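Local coordinates for maternal effect protein oskar (Drosophila melanogaster, PDB 5A4A) that binds RNA through its SGNH-hydrolase-like OSK domain and, as a maternal effect protein, induces germ plasm and the germline in the fly, at residues A[197-200]-A[201-205]; A[167-170]-A[171-174]; A[19-23]-A[24-28]; A[73-76]-A[77-81]; A[136-139]-A[140-144]. All blocks are in the same frame, centred on the assembly; numbering follows the deposited sequence.

Interaction 1: residues A[197-200]-A[201-205]; sequences RVLQ and VIETS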
loop_
_atom_site.group_PDB
_atom_site.type_symbol
_atom_site.label_atom_id
_atom_site.label_comp_id
_atom_site.label_asym_id
_atom_site.label_seq_id
_atom_site.Cartn_x
_atom_site.Cartn_y
_atom_site.Cartn_z
ATOM N N ARG A 197 7.090 13.871 3.650
ATOM C CA ARG A 197 5.747 14.334 4.035
ATOM C C ARG A 197 4.823 13.171 4.400
ATOM O O ARG A 197 4.116 13.237 5.407
ATOM C CB ARG A 197 5.110 15.208 2.948
ATOM C CG ARG A 197 5.692 16.622 2.881
ATOM C CD ARG A 197 5.195 17.385 1.648
ATOM N NE ARG A 197 3.810 17.825 1.766
ATOM C CZ ARG A 197 3.442 18.962 2.347
ATOM N NH1 ARG A 197 4.352 19.761 2.880
ATOM N NH2 ARG A 197 2.164 19.295 2.417
ATOM N N VAL A 198 4.834 12.120 3.584
ATOM C CA VAL A 198 3.970 10.951 3.820
ATOM C C VAL A 198 4.380 10.241 5.103
ATOM O O VAL A 198 3.540 9.926 5.942
ATOM C CB VAL A 198 4.010 9.956 2.649
ATOM C CG1 VAL A 198 3.360 8.620 3.039
ATOM C CG2 VAL A 198 3.336 10.560 1.416
ATOM N N LEU A 199 5.678 10.009 5.249
ATOM C CA LEU A 199 6.208 9.331 6.426
ATOM C C LEU A 199 5.842 10.095 7.700
ATOM O O LEU A 199 5.409 9.503 8.686
ATOM C CB LEU A 199 7.729 9.144 6.304
ATOM C CG LEU A 199 8.409 8.428 7.478
ATOM C CD1 LEU A 199 7.844 7.026 7.666
ATOM C CD2 LEU A 199 9.940 8.378 7.296
ATOM N N GLN A 200 5.985 11.415 7.671
ATOM C CA GLN A 200 5.651 12.218 8.842
ATOM C C GLN A 200 4.158 12.251 9.155
ATOM O O GLN A 200 3.772 12.268 10.320
ATOM C CB GLN A 200 6.235 13.622 8.717
ATOM C CG GLN A 200 7.768 13.600 8.704
ATOM C CD GLN A 200 8.346 12.937 9.950
ATOM O OE1 GLN A 200 7.890 13.191 11.066
ATOM N NE2 GLN A 200 9.347 12.084 9.762
ATOM N N VAL A 201 3.309 12.239 8.135
ATOM C CA VAL A 201 1.870 12.161 8.399
ATOM C C VAL A 201 1.521 10.849 9.105
ATOM O O VAL A 201 0.722 10.832 10.042
ATOM C CB VAL A 201 1.028 12.294 7.106
ATOM C CG1 VAL A 201 -0.432 11.926 7.371
ATOM C CG2 VAL A 201 1.119 13.709 6.558
ATOM N N ILE A 202 2.119 9.753 8.647
ATOM C CA ILE A 202 1.853 8.438 9.233
ATOM C C ILE A 202 2.355 8.380 10.671
ATOM O O ILE A 202 1.622 7.969 11.578
ATOM C CB ILE A 202 2.488 7.299 8.400
ATOM C CG1 ILE A 202 1.848 7.238 7.008
ATOM C CG2 ILE A 202 2.341 5.949 9.130
ATOM C CD1 ILE A 202 2.586 6.290 6.018
ATOM N N GLU A 203 3.591 8.822 10.892
ATOM C CA GLU A 203 4.166 8.746 12.237
ATOM C C GLU A 203 3.405 9.614 13.230
ATOM O O GLU A 203 3.098 9.183 14.342
ATOM C CB GLU A 203 5.645 9.155 12.236
ATOM C CG GLU A 203 6.570 8.180 11.514
ATOM C CD GLU A 203 8.022 8.377 11.910
ATOM O OE1 GLU A 203 8.274 9.175 12.830
ATOM O OE2 GLU A 203 8.912 7.739 11.317
ATOM N N THR A 204 3.105 10.845 12.832
ATOM C CA THR A 204 2.485 11.783 13.760
ATOM C C THR A 204 1.050 11.363 14.090
ATOM O O THR A 204 0.525 11.707 15.145
ATOM C CB THR A 204 2.528 13.219 13.226
ATOM O OG1 THR A 204 1.860 13.285 11.961
ATOM C CG2 THR A 204 3.971 13.658 13.045
ATOM N N SER A 205 0.438 10.592 13.199
ATOM C CA SER A 205 -0.896 10.063 13.449
ATOM C C SER A 205 -0.879 8.881 14.421
ATOM O O SER A 205 -1.932 8.440 14.904
ATOM C CB SER A 205 -1.532 9.632 12.127
ATOM O OG SER A 205 -1.664 10.738 11.255
HETATM O O HOH W 1 10.714 11.048 12.329
HETATM O O HOH W 2 8.353 11.873 13.463
#
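Val198 and Ile202, one helical turn apart, run alongside each other, Val198 CG1 meeting Ile202 CD1 at 3.9 Å. On another side of the helix the Leu199 branch and the Glu203 carboxylate cross, with OE2 3.9 Å from Leu199 CD1. Glu203 OE1 is instead reached by two waters that link it to the amide of Gln200: one accepts from Gln200 NE2 at 3.1 Å, the other donates to Gln200 OE1 at 2.8 Å. Gln200 NE2 also bonds to Gln196 OE1. Thr204 folds back on the preceding turn: with OG1 set between backbone N and carbonyl carbon (chi1 58°), OG1 donates to Gln200 O at 2.7 Å, which also accepts from Thr204 N. Ser205 repeats this pairing on Val201 O, where its N and OG arrive from opposite faces of the carbonyl plane. Leu199 and Ile202 of helix 192-204 pack on Leu22 of strand 21-22, while Val201 and Ser205 rest on Ile155 of strand 154-155.

Interaction 2: residues A[167-170]-A[171-174]; sequences VVRF and DCFQ. With SO4 (sulfate ion), chain B.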
loop_
_atom_site.group_PDB
_atom_site.type_symbol
_atom_site.label_atom_id
_atom_site.label_comp_id
_atom_site.label_asym_id
_atom_site.label_seq_id
_atom_site.Cartn_x
_atom_site.Cartn_y
_atom_site.Cartn_z
ATOM N N VAL A 167 -5.209 20.107 -6.346
ATOM C CA VAL A 167 -4.361 19.533 -7.393
ATOM C C VAL A 167 -3.003 19.077 -6.841
ATOM O O VAL A 167 -2.458 19.677 -5.909
ATOM C CB VAL A 167 -4.187 20.489 -8.603
ATOM C CG1 VAL A 167 -3.347 21.698 -8.229
ATOM C CG2 VAL A 167 -3.571 19.753 -9.784
ATOM N N VAL A 168 -2.483 18.000 -7.423
ATOM C CA VAL A 168 -1.249 17.366 -6.974
ATOM C C VAL A 168 -0.087 18.357 -6.851
ATOM O O VAL A 168 0.087 19.253 -7.686
ATOM C CB VAL A 168 -0.890 16.161 -7.884
ATOM C CG1 VAL A 168 -0.810 16.588 -9.334
ATOM C CG2 VAL A 168 0.407 15.512 -7.452
ATOM N N ARG A 169 0.678 18.226 -5.772
ATOM C CA ARG A 169 1.878 19.025 -5.594
ATOM C C ARG A 169 3.019 18.359 -6.339
ATOM O O ARG A 169 3.672 17.466 -5.796
ATOM C CB ARG A 169 2.258 19.090 -4.120
ATOM C CG ARG A 169 1.299 19.856 -3.243
ATOM C CD ARG A 169 1.779 19.810 -1.806
ATOM N NE ARG A 169 0.853 20.478 -0.891
ATOM C CZ ARG A 169 0.821 21.788 -0.677
ATOM N NH1 ARG A 169 1.660 22.584 -1.317
ATOM N NH2 ARG A 169 -0.055 22.304 0.175
ATOM N N PHE A 170 3.282 18.784 -7.569
ATOM C CA PHE A 170 4.338 18.134 -8.335
ATOM C C PHE A 170 5.724 18.295 -7.728
ATOM O O PHE A 170 6.633 17.536 -8.058
ATOM C CB PHE A 170 4.315 18.550 -9.801
ATOM C CG PHE A 170 3.271 17.838 -10.592
ATOM C CD1 PHE A 170 3.366 16.473 -10.807
ATOM C CD2 PHE A 170 2.181 18.520 -11.095
ATOM C CE1 PHE A 170 2.400 15.802 -11.526
ATOM C CE2 PHE A 170 1.211 17.856 -11.815
ATOM C CZ PHE A 170 1.322 16.493 -12.032
ATOM N N ASP A 171 5.884 19.250 -6.818
ATOM C CA ASP A 171 7.170 19.401 -6.144
ATOM C C ASP A 171 7.428 18.277 -5.126
ATOM O O ASP A 171 8.497 18.213 -4.515
ATOM C CB ASP A 171 7.313 20.794 -5.512
ATOM C CG ASP A 171 6.465 20.971 -4.271
ATOM O OD1 ASP A 171 5.455 20.252 -4.115
ATOM O OD2 ASP A 171 6.814 21.843 -3.447
ATOM N N CYS A 172 6.453 17.387 -4.966
ATOM C CA CYS A 172 6.601 16.214 -4.099
ATOM C C CYS A 172 6.782 14.926 -4.901
ATOM O O CYS A 172 6.810 13.831 -4.327
ATOM C CB CYS A 172 5.377 16.067 -3.204
ATOM S SG CYS A 172 5.219 17.367 -1.961
ATOM N N PHE A 173 6.880 15.053 -6.220
ATOM C CA PHE A 173 7.022 13.888 -7.085
ATOM C C PHE A 173 8.272 14.012 -7.926
ATOM O O PHE A 173 8.768 15.116 -8.162
ATOM C CB PHE A 173 5.801 13.727 -7.997
ATOM C CG PHE A 173 4.571 13.270 -7.276
ATOM C CD1 PHE A 173 3.841 14.151 -6.487
ATOM C CD2 PHE A 173 4.152 11.952 -7.380
ATOM C CE1 PHE A 173 2.714 13.722 -5.806
ATOM C CE2 PHE A 173 3.036 11.512 -6.719
ATOM C CZ PHE A 173 2.302 12.401 -5.924
ATOM N N GLN A 174 8.766 12.867 -8.375
ATOM C CA GLN A 174 9.888 12.808 -9.308
ATOM C C GLN A 174 9.471 13.357 -10.670
ATOM O O GLN A 174 8.282 13.531 -10.932
ATOM C CB GLN A 174 10.395 11.368 -9.399
ATOM C CG GLN A 174 11.078 10.919 -8.101
ATOM C CD GLN A 174 11.592 9.495 -8.138
ATOM O OE1 GLN A 174 11.196 8.694 -8.988
ATOM N NE2 GLN A 174 12.471 9.167 -7.198
HETATM S S SO4 B . 14.550 11.817 -5.078
HETATM O O1 SO4 B . 15.270 11.973 -6.336
HETATM O O2 SO4 B . 15.333 11.022 -4.143
HETATM O O3 SO4 B . 14.314 13.131 -4.481
HETATM O O4 SO4 B . 13.296 11.132 -5.358
#
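The Phe173 ring has the carbonyl oxygen of Arg169 in plane at its edge, Arg169 O lying 3.4 Å from CD1. Val168 approaches the same ring obliquely, its CG2 3.4 Å from Phe173 CE1, while its other methyl, CG1, sits over one face of the Phe170 ring, offset toward the rim. The two branches are divided in this way because CG2 stands anti to the backbone N and CG1 lies between N and the carbonyl carbon (chi1 55°). Trp190 meets the Phe173 ring with its plane roughly perpendicular. The backbone here forms a short 3-10 turn in the loop between strand 154-155 and helix 192-204: Cys172 N donates to Arg169 O at 2.9 Å and Phe173 N to Phe170 O at 3.1 Å, the latter donor standing well above the carbonyl plane. Beyond the turn, Gln174 NE2 makes an almost straight 2.8 Å bond to O4 of a sulfate, probably a crystallisation additive; Lys192 N and Arg195 NH2 bond to the same ion.

Interaction 3: residues A[19-23]-A[24-28]; sequences DAYLL and DFPLM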
loop_
_atom_site.group_PDB
_atom_site.type_symbol
_atom_site.label_atom_id
_atom_site.label_comp_id
_atom_site.label_asym_id
_atom_site.label_seq_id
_atom_site.Cartn_x
_atom_site.Cartn_y
_atom_site.Cartn_z
ATOM N N ASP A 19 12.848 -6.785 6.231
ATOM C CA ASP A 19 11.569 -6.503 5.578
ATOM C C ASP A 19 11.001 -5.133 5.948
ATOM O O ASP A 19 11.410 -4.528 6.937
ATOM C CB ASP A 19 10.550 -7.600 5.893
ATOM C CG ASP A 19 10.967 -8.958 5.347
ATOM O OD1 ASP A 19 11.395 -9.040 4.178
ATOM O OD2 ASP A 19 10.879 -9.943 6.097
ATOM N N ALA A 20 10.064 -4.650 5.139
ATOM C CA ALA A 20 9.536 -3.299 5.296
ATOM C C ALA A 20 8.754 -3.167 6.590
ATOM O O ALA A 20 7.733 -3.820 6.761
ATOM C CB ALA A 20 8.651 -2.931 4.110
ATOM N N TYR A 21 9.268 -2.337 7.497
ATOM C CA TYR A 21 8.608 -2.016 8.767
ATOM C C TYR A 21 8.678 -0.509 9.039
ATOM O O TYR A 21 9.643 0.162 8.662
ATOM C CB TYR A 21 9.319 -2.721 9.920
ATOM C CG TYR A 21 8.843 -4.119 10.249
ATOM C CD1 TYR A 21 9.060 -5.172 9.369
ATOM C CD2 TYR A 21 8.210 -4.391 11.462
ATOM C CE1 TYR A 21 8.650 -6.453 9.676
ATOM C CE2 TYR A 21 7.792 -5.677 11.778
ATOM C CZ TYR A 21 8.016 -6.700 10.870
ATOM O OH TYR A 21 7.613 -7.983 11.156
ATOM N N LEU A 22 7.676 0.013 9.737
ATOM C CA LEU A 22 7.684 1.402 10.146
ATOM C C LEU A 22 7.411 1.397 11.655
ATOM O O LEU A 22 6.338 0.979 12.087
ATOM C CB LEU A 22 6.595 2.147 9.367
ATOM C CG LEU A 22 6.457 3.672 9.269
ATOM C CD1 LEU A 22 5.589 4.025 8.071
ATOM C CD2 LEU A 22 5.835 4.245 10.488
ATOM N N LEU A 23 8.401 1.806 12.452
ATOM C CA LEU A 23 8.258 1.875 13.916
ATOM C C LEU A 23 7.728 0.581 14.546
ATOM O O LEU A 23 6.821 0.612 15.390
ATOM C CB LEU A 23 7.361 3.044 14.323
ATOM C CG LEU A 23 7.779 4.432 13.833
ATOM C CD1 LEU A 23 6.790 5.475 14.299
ATOM C CD2 LEU A 23 9.196 4.776 14.304
ATOM N N ASP A 24 8.300 -0.539 14.118
ATOM C CA ASP A 24 7.918 -1.875 14.571
ATOM C C ASP A 24 6.565 -2.370 14.038
ATOM O O ASP A 24 6.141 -3.465 14.386
ATOM C CB ASP A 24 8.005 -2.020 16.103
ATOM C CG ASP A 24 9.408 -1.776 16.641
ATOM O OD1 ASP A 24 10.383 -2.270 16.033
ATOM O OD2 ASP A 24 9.533 -1.084 17.677
ATOM N N PHE A 25 5.904 -1.582 13.189
ATOM C CA PHE A 25 4.720 -2.060 12.473
ATOM C C PHE A 25 5.113 -2.622 11.107
ATOM O O PHE A 25 5.753 -1.928 10.322
ATOM C CB PHE A 25 3.748 -0.913 12.201
ATOM C CG PHE A 25 3.148 -0.289 13.439
ATOM C CD1 PHE A 25 2.017 -0.827 14.034
ATOM C CD2 PHE A 25 3.694 0.862 13.974
ATOM C CE1 PHE A 25 1.459 -0.236 15.158
ATOM C CE2 PHE A 25 3.141 1.456 15.098
ATOM C CZ PHE A 25 2.025 0.905 15.686
ATOM N N PRO A 26 4.701 -3.863 10.793
ATOM C CA PRO A 26 4.898 -4.305 9.407
ATOM C C PRO A 26 4.130 -3.385 8.457
ATOM O O PRO A 26 3.064 -2.889 8.825
ATOM C CB PRO A 26 4.266 -5.704 9.390
ATOM C CG PRO A 26 4.305 -6.162 10.828
ATOM C CD PRO A 26 4.064 -4.899 11.628
ATOM N N LEU A 27 4.690 -3.142 7.279
ATOM C CA LEU A 27 4.041 -2.359 6.236
ATOM C C LEU A 27 3.523 -3.294 5.174
ATOM O O LEU A 27 4.261 -4.161 4.696
ATOM C CB LEU A 27 5.043 -1.417 5.579
ATOM C CG LEU A 27 5.543 -0.259 6.423
ATOM C CD1 LEU A 27 6.686 0.424 5.700
ATOM C CD2 LEU A 27 4.400 0.716 6.661
ATOM N N MET A 28 2.272 -3.102 4.772
ATOM C CA MET A 28 1.744 -3.859 3.638
ATOM C C MET A 28 1.317 -2.901 2.542
ATOM O O MET A 28 0.598 -1.951 2.797
ATOM C CB MET A 28 0.559 -4.732 4.052
ATOM C CG MET A 28 -0.030 -5.506 2.870
ATOM S SD MET A 28 -1.059 -6.901 3.364
ATOM C CE MET A 28 -2.508 -6.087 4.044
HETATM O O HOH W 3 6.190 -5.867 5.671
#
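Pro26 lies over one face of the Tyr21 ring, its CA nearly on the ring normal and 3.9 Å from the centroid, a CH-pi contact. The pyrrolidine continues along the phenol, Pro26 CG coming to 3.6 Å from Tyr21 CE2. The Tyr21 ring reaches this place with CG beside its own backbone N (chi1 -88°). Leu22 and Leu27 cross one another, Leu22 CB touching Leu27 CD2 at 3.8 Å, and Leu27 CB also faces Ala20 CB. Phe25 offers its ring edge to the Leu22 carbonyl: Leu22 O lies in the ring plane, 3.3 Å from Phe25 CD2. These pairings follow from an antiparallel beta hairpin, strands 21-22 and 25-29, closed by a type I' turn from Leu22 to Phe25. Leu22 and Phe25 form the hydrogen-bonded pair, each N meeting the other's O at 2.8 Å; Tyr21 and Pro26 are the non-hydrogen-bonded pair next to it, fitting for a proline, which has no N-H. Leu27 N then donates to Ala20 O at 3.2 Å, and a water donates to both Ala20 O and Leu27 O. Further out, strand 25-29 is a parallel neighbour of strand 80-84, where Phe25 and Leu27 touch Ile82, and Leu23 touches Glu203 of helix 192-204. Leu27 and Ala20 both rest on Cys57 of strand 56-58, and Asp19 is held by a salt bridge to Arg46.

Interaction 4: residues A[73-76]-A[77-81]; sequences VQLP and EGTQI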
loop_
_atom_site.group_PDB
_atom_site.type_symbol
_atom_site.label_atom_id
_atom_site.label_comp_id
_atom_site.label_asym_id
_atom_site.label_seq_id
_atom_site.Cartn_x
_atom_site.Cartn_y
_atom_site.Cartn_z
ATOM N N VAL A 73 1.388 -15.759 5.127
ATOM C CA VAL A 73 2.195 -15.181 6.189
ATOM C C VAL A 73 1.672 -15.670 7.534
ATOM O O VAL A 73 0.509 -16.053 7.645
ATOM C CB VAL A 73 2.187 -13.634 6.147
ATOM C CG1 VAL A 73 1.000 -13.083 6.912
ATOM C CG2 VAL A 73 3.481 -13.080 6.715
ATOM N N GLN A 74 2.544 -15.679 8.537
ATOM C CA GLN A 74 2.171 -16.077 9.885
ATOM C C GLN A 74 2.745 -15.117 10.926
ATOM O O GLN A 74 3.959 -15.016 11.099
ATOM C CB GLN A 74 2.649 -17.500 10.159
ATOM C CG GLN A 74 2.102 -18.096 11.427
ATOM C CD GLN A 74 2.648 -19.483 11.697
ATOM O OE1 GLN A 74 3.696 -19.875 11.172
ATOM N NE2 GLN A 74 1.936 -20.237 12.520
ATOM N N LEU A 75 1.849 -14.432 11.631
ATOM C CA LEU A 75 2.209 -13.396 12.589
ATOM C C LEU A 75 1.384 -13.599 13.859
ATOM O O LEU A 75 0.297 -14.173 13.797
ATOM C CB LEU A 75 1.898 -12.026 11.982
ATOM C CG LEU A 75 2.847 -11.575 10.871
ATOM C CD1 LEU A 75 2.216 -10.462 10.035
ATOM C CD2 LEU A 75 4.139 -11.110 11.509
ATOM N N PRO A 76 1.895 -13.134 15.013
ATOM C CA PRO A 76 1.209 -13.267 16.306
ATOM C C PRO A 76 -0.162 -12.585 16.317
ATOM O O PRO A 76 -0.322 -11.550 15.666
ATOM C CB PRO A 76 2.148 -12.541 17.276
ATOM C CG PRO A 76 3.481 -12.563 16.617
ATOM C CD PRO A 76 3.216 -12.492 15.149
ATOM N N GLU A 77 -1.130 -13.145 17.038
ATOM C CA GLU A 77 -2.433 -12.501 17.150
ATOM C C GLU A 77 -2.245 -11.095 17.699
ATOM O O GLU A 77 -1.365 -10.848 18.530
ATOM C CB GLU A 77 -3.402 -13.306 18.030
ATOM C CG GLU A 77 -2.996 -13.415 19.489
ATOM C CD GLU A 77 -4.069 -14.069 20.351
ATOM O OE1 GLU A 77 -5.209 -13.549 20.383
ATOM O OE2 GLU A 77 -3.765 -15.098 20.997
ATOM N N GLY A 78 -3.049 -10.168 17.199
ATOM C CA GLY A 78 -2.974 -8.784 17.619
ATOM C C GLY A 78 -1.926 -7.953 16.899
ATOM O O GLY A 78 -1.804 -6.758 17.163
ATOM N N THR A 79 -1.156 -8.562 16.002
ATOM C CA THR A 79 -0.183 -7.784 15.232
ATOM C C THR A 79 -0.883 -6.674 14.455
ATOM O O THR A 79 -1.870 -6.929 13.774
ATOM C CB THR A 79 0.616 -8.666 14.255
ATOM O OG1 THR A 79 1.374 -9.620 15.003
ATOM C CG2 THR A 79 1.574 -7.823 13.417
ATOM N N GLN A 80 -0.374 -5.449 14.576
ATOM C CA GLN A 80 -0.903 -4.306 13.840
ATOM C C GLN A 80 -0.074 -4.066 12.593
ATOM O O GLN A 80 1.160 -4.003 12.661
ATOM C CB GLN A 80 -0.910 -3.045 14.706
ATOM C CG GLN A 80 -1.820 -3.130 15.929
ATOM C CD GLN A 80 -1.579 -1.996 16.901
ATOM O OE1 GLN A 80 -2.195 -0.932 16.802
ATOM N NE2 GLN A 80 -0.681 -2.218 17.854
ATOM N N ILE A 81 -0.760 -3.949 11.457
ATOM C CA ILE A 81 -0.092 -3.788 10.167
ATOM C C ILE A 81 -0.523 -2.476 9.519
ATOM O O ILE A 81 -1.715 -2.213 9.400
ATOM C CB ILE A 81 -0.462 -4.958 9.215
ATOM C CG1 ILE A 81 -0.076 -6.310 9.840
ATOM C CG2 ILE A 81 0.173 -4.771 7.818
ATOM C CD1 ILE A 81 -0.519 -7.526 9.016
#
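Pro76 to Thr79 form a type II beta turn, with Thr79 N donating to Pro76 O at 3.1 Å and Gly78 at the third position with positive phi (84°), a backbone conformation favoured by glycine. The hydroxyl of Thr79 strengthens the closure: OG1 donates to the same Pro76 O at 2.7 Å, so two donors from one residue grip a single carbonyl, both of them tilted moderately from its plane. Thr79 OG1 stands beside its own backbone N (chi1 -63°), which keeps hydroxyl and amide on a common course to that oxygen. The Pro76 ring and the Thr79 side chain cross, and OG1 also lies 3.4 Å from Pro76 CD. Leu75 meets the far arm at two points. Its CB is 3.9 Å from Thr79 OG1, and its CD1 crosses to Ile81 CD1 at 4.1 Å, an apolar contact. Leu75 also touches Ile14 and Leu115, while Thr79 leans on Leu115 and Pro26, and Ile81 reaches inward to Leu56 and Met28. Backbone bonds from Thr79 and Ile81 to Val116 join strand 80-84 and its approach to the parallel strand 116-120. The arrangement is a tight turn that reverses the chain arriving from helix 63-71 and feeds it into strand 80-84, one of the parallel strands of the alpha/beta fold of SGNH hydrolases.

Interaction 5: residues A[136-139]-A[140-144]; sequences DKIY and RFNKF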
loop_
_atom_site.group_PDB
_atom_site.type_symbol
_atom_site.label_atom_id
_atom_site.label_comp_id
_atom_site.label_asym_id
_atom_site.label_seq_id
_atom_site.Cartn_x
_atom_site.Cartn_y
_atom_site.Cartn_z
ATOM N N ASP A 136 -11.385 10.466 -9.845
ATOM C CA ASP A 136 -12.663 10.291 -9.156
ATOM C C ASP A 136 -12.700 8.969 -8.400
ATOM O O ASP A 136 -13.311 8.868 -7.329
ATOM C CB ASP A 136 -13.845 10.352 -10.126
ATOM C CG ASP A 136 -15.167 10.547 -9.401
ATOM O OD1 ASP A 136 -15.287 11.538 -8.657
ATOM O OD2 ASP A 136 -16.072 9.703 -9.558
ATOM N N LYS A 137 -12.044 7.957 -8.958
ATOM C CA LYS A 137 -11.984 6.648 -8.321
ATOM C C LYS A 137 -11.192 6.730 -7.035
ATOM O O LYS A 137 -11.567 6.119 -6.034
ATOM C CB LYS A 137 -11.343 5.613 -9.240
ATOM C CG LYS A 137 -12.325 4.643 -9.819
ATOM C CD LYS A 137 -11.610 3.529 -10.558
ATOM C CE LYS A 137 -12.547 2.868 -11.539
ATOM N NZ LYS A 137 -11.834 1.918 -12.432
ATOM N N ILE A 138 -10.103 7.491 -7.068
ATOM C CA ILE A 138 -9.266 7.679 -5.890
ATOM C C ILE A 138 -10.075 8.411 -4.819
ATOM O O ILE A 138 -10.062 8.034 -3.647
ATOM C CB ILE A 138 -8.002 8.485 -6.225
ATOM C CG1 ILE A 138 -7.040 7.634 -7.060
ATOM C CG2 ILE A 138 -7.307 8.974 -4.957
ATOM C CD1 ILE A 138 -5.768 8.350 -7.389
ATOM N N TYR A 139 -10.781 9.457 -5.239
ATOM C CA TYR A 139 -11.650 10.213 -4.338
ATOM C C TYR A 139 -12.695 9.328 -3.663
ATOM O O TYR A 139 -12.862 9.386 -2.447
ATOM C CB TYR A 139 -12.305 11.367 -5.111
ATOM C CG TYR A 139 -13.544 11.938 -4.467
ATOM C CD1 TYR A 139 -13.464 12.688 -3.302
ATOM C CD2 TYR A 139 -14.790 11.747 -5.042
ATOM C CE1 TYR A 139 -14.603 13.218 -2.718
ATOM C CE2 TYR A 139 -15.928 12.275 -4.472
ATOM C CZ TYR A 139 -15.825 13.006 -3.312
ATOM O OH TYR A 139 -16.957 13.523 -2.738
ATOM N N ARG A 140 -13.395 8.506 -4.442
ATOM C CA ARG A 140 -14.448 7.658 -3.882
ATOM C C ARG A 140 -13.906 6.506 -3.045
ATOM O O ARG A 140 -14.462 6.174 -2.003
ATOM C CB ARG A 140 -15.367 7.133 -4.986
ATOM C CG ARG A 140 -16.129 8.254 -5.658
ATOM C CD ARG A 140 -17.071 7.776 -6.754
ATOM N NE ARG A 140 -17.707 8.951 -7.330
ATOM C CZ ARG A 140 -18.832 9.504 -6.882
ATOM N NH1 ARG A 140 -19.523 8.958 -5.881
ATOM N NH2 ARG A 140 -19.292 10.587 -7.480
ATOM N N PHE A 141 -12.824 5.889 -3.500
ATOM C CA PHE A 141 -12.257 4.789 -2.728
ATOM C C PHE A 141 -11.742 5.275 -1.376
ATOM O O PHE A 141 -11.912 4.593 -0.350
ATOM C CB PHE A 141 -11.155 4.072 -3.507
ATOM C CG PHE A 141 -10.551 2.912 -2.762
ATOM C CD1 PHE A 141 -11.340 1.854 -2.339
ATOM C CD2 PHE A 141 -9.194 2.889 -2.473
ATOM C CE1 PHE A 141 -10.787 0.787 -1.643
ATOM C CE2 PHE A 141 -8.630 1.825 -1.779
ATOM C CZ PHE A 141 -9.426 0.772 -1.367
ATOM N N ASN A 142 -11.134 6.461 -1.367
ATOM C CA ASN A 142 -10.630 7.030 -0.128
ATOM C C ASN A 142 -11.766 7.324 0.836
ATOM O O ASN A 142 -11.628 7.095 2.039
ATOM C CB ASN A 142 -9.796 8.293 -0.368
ATOM C CG ASN A 142 -8.389 7.980 -0.839
ATOM O OD1 ASN A 142 -7.976 6.830 -0.839
ATOM N ND2 ASN A 142 -7.642 9.011 -1.216
ATOM N N LYS A 143 -12.892 7.812 0.311
ATOM C CA LYS A 143 -14.076 8.022 1.151
ATOM C C LYS A 143 -14.591 6.688 1.690
ATOM O O LYS A 143 -15.036 6.609 2.848
ATOM C CB LYS A 143 -15.187 8.745 0.379
ATOM C CG LYS A 143 -14.989 10.241 0.275
ATOM C CD LYS A 143 -16.169 10.920 -0.420
ATOM C CE LYS A 143 -17.401 10.964 0.468
ATOM N NZ LYS A 143 -18.552 11.595 -0.244
ATOM N N PHE A 144 -14.525 5.648 0.856
ATOM C CA PHE A 144 -14.946 4.305 1.250
ATOM C C PHE A 144 -14.066 3.770 2.376
ATOM O O PHE A 144 -14.580 3.188 3.333
ATOM C CB PHE A 144 -14.951 3.329 0.062
ATOM C CG PHE A 144 -15.408 1.927 0.416
ATOM C CD1 PHE A 144 -16.757 1.622 0.515
ATOM C CD2 PHE A 144 -14.485 0.920 0.644
ATOM C CE1 PHE A 144 -17.178 0.345 0.842
ATOM C CE2 PHE A 144 -14.895 -0.363 0.973
ATOM C CZ PHE A 144 -16.243 -0.652 1.068
HETATM O O HOH W 4 -17.795 12.680 -8.729
#
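Phe141 N donates to Lys137 O at 2.8 Å, the shortest polar bond here and part of the helical backbone ladder. Between side chains, Asp136 OD2 receives Arg140 NE at 2.9 Å, a salt bridge between residues one helical turn apart. The N-H points nearly straight at its target (162°), and OD2 lies in the guanidinium plane, at its edge. From the carboxylate's side the approach is on the syn side but lifted out of plane, the two flat groups being turned 67° apart. The second oxygen is linked indirectly: one water donates to Asp136 OD1 at 2.8 Å and accepts from Arg140 NH2 at 2.9 Å. Asp136 CG is anti to the backbone N (chi1 -165°), which carries the carboxylate along the helix to an arginine chain extended from CG to NE. Lys143 follows the Tyr139 side chain outward, with Lys143 CD 3.6 Å from Tyr139 CZ and NZ 3.5 Å from Tyr139 OH. On another side, Ile138 CG2 lies 3.8 Å from Asn142 ND2, while Asn142 OD1 is bonded to Leu122 N. Phe141 packs edge-to-face with Phe103 of helix 96-112. Helix 132-148, the connecting helix of a beta-alpha-beta unit between strands 116-120 and 154-155, thus carries a polar pair at its surface and aromatic packing within. The bridge and its water tie both carboxylate oxygens to one guanidinium, which probably favours the charged forms and limits rotation of the arginine end.

Along the chain the order is interaction 3, 4, 5, 2 and 1, all in one OSK domain. Interactions 3 and 4 are close, with centres about 11 Å apart, and touch through the neighbouring parallel strands 25-29 and 80-84. Interaction 1, on helix 192-204, joins two distant parts of the sequence: the helix touches the hairpin of interaction 3, and places Arg197 beside Arg169 and Cys172 of interaction 2. Interaction 5, on helix 132-148, touches none of the others, its nearest atoms being about 9 Å from interaction 2. Interactions 2 and 4 lie farthest apart, about 34 Å between centres. The last helix therefore connects the N-terminal hairpin with the loop preceding that helix.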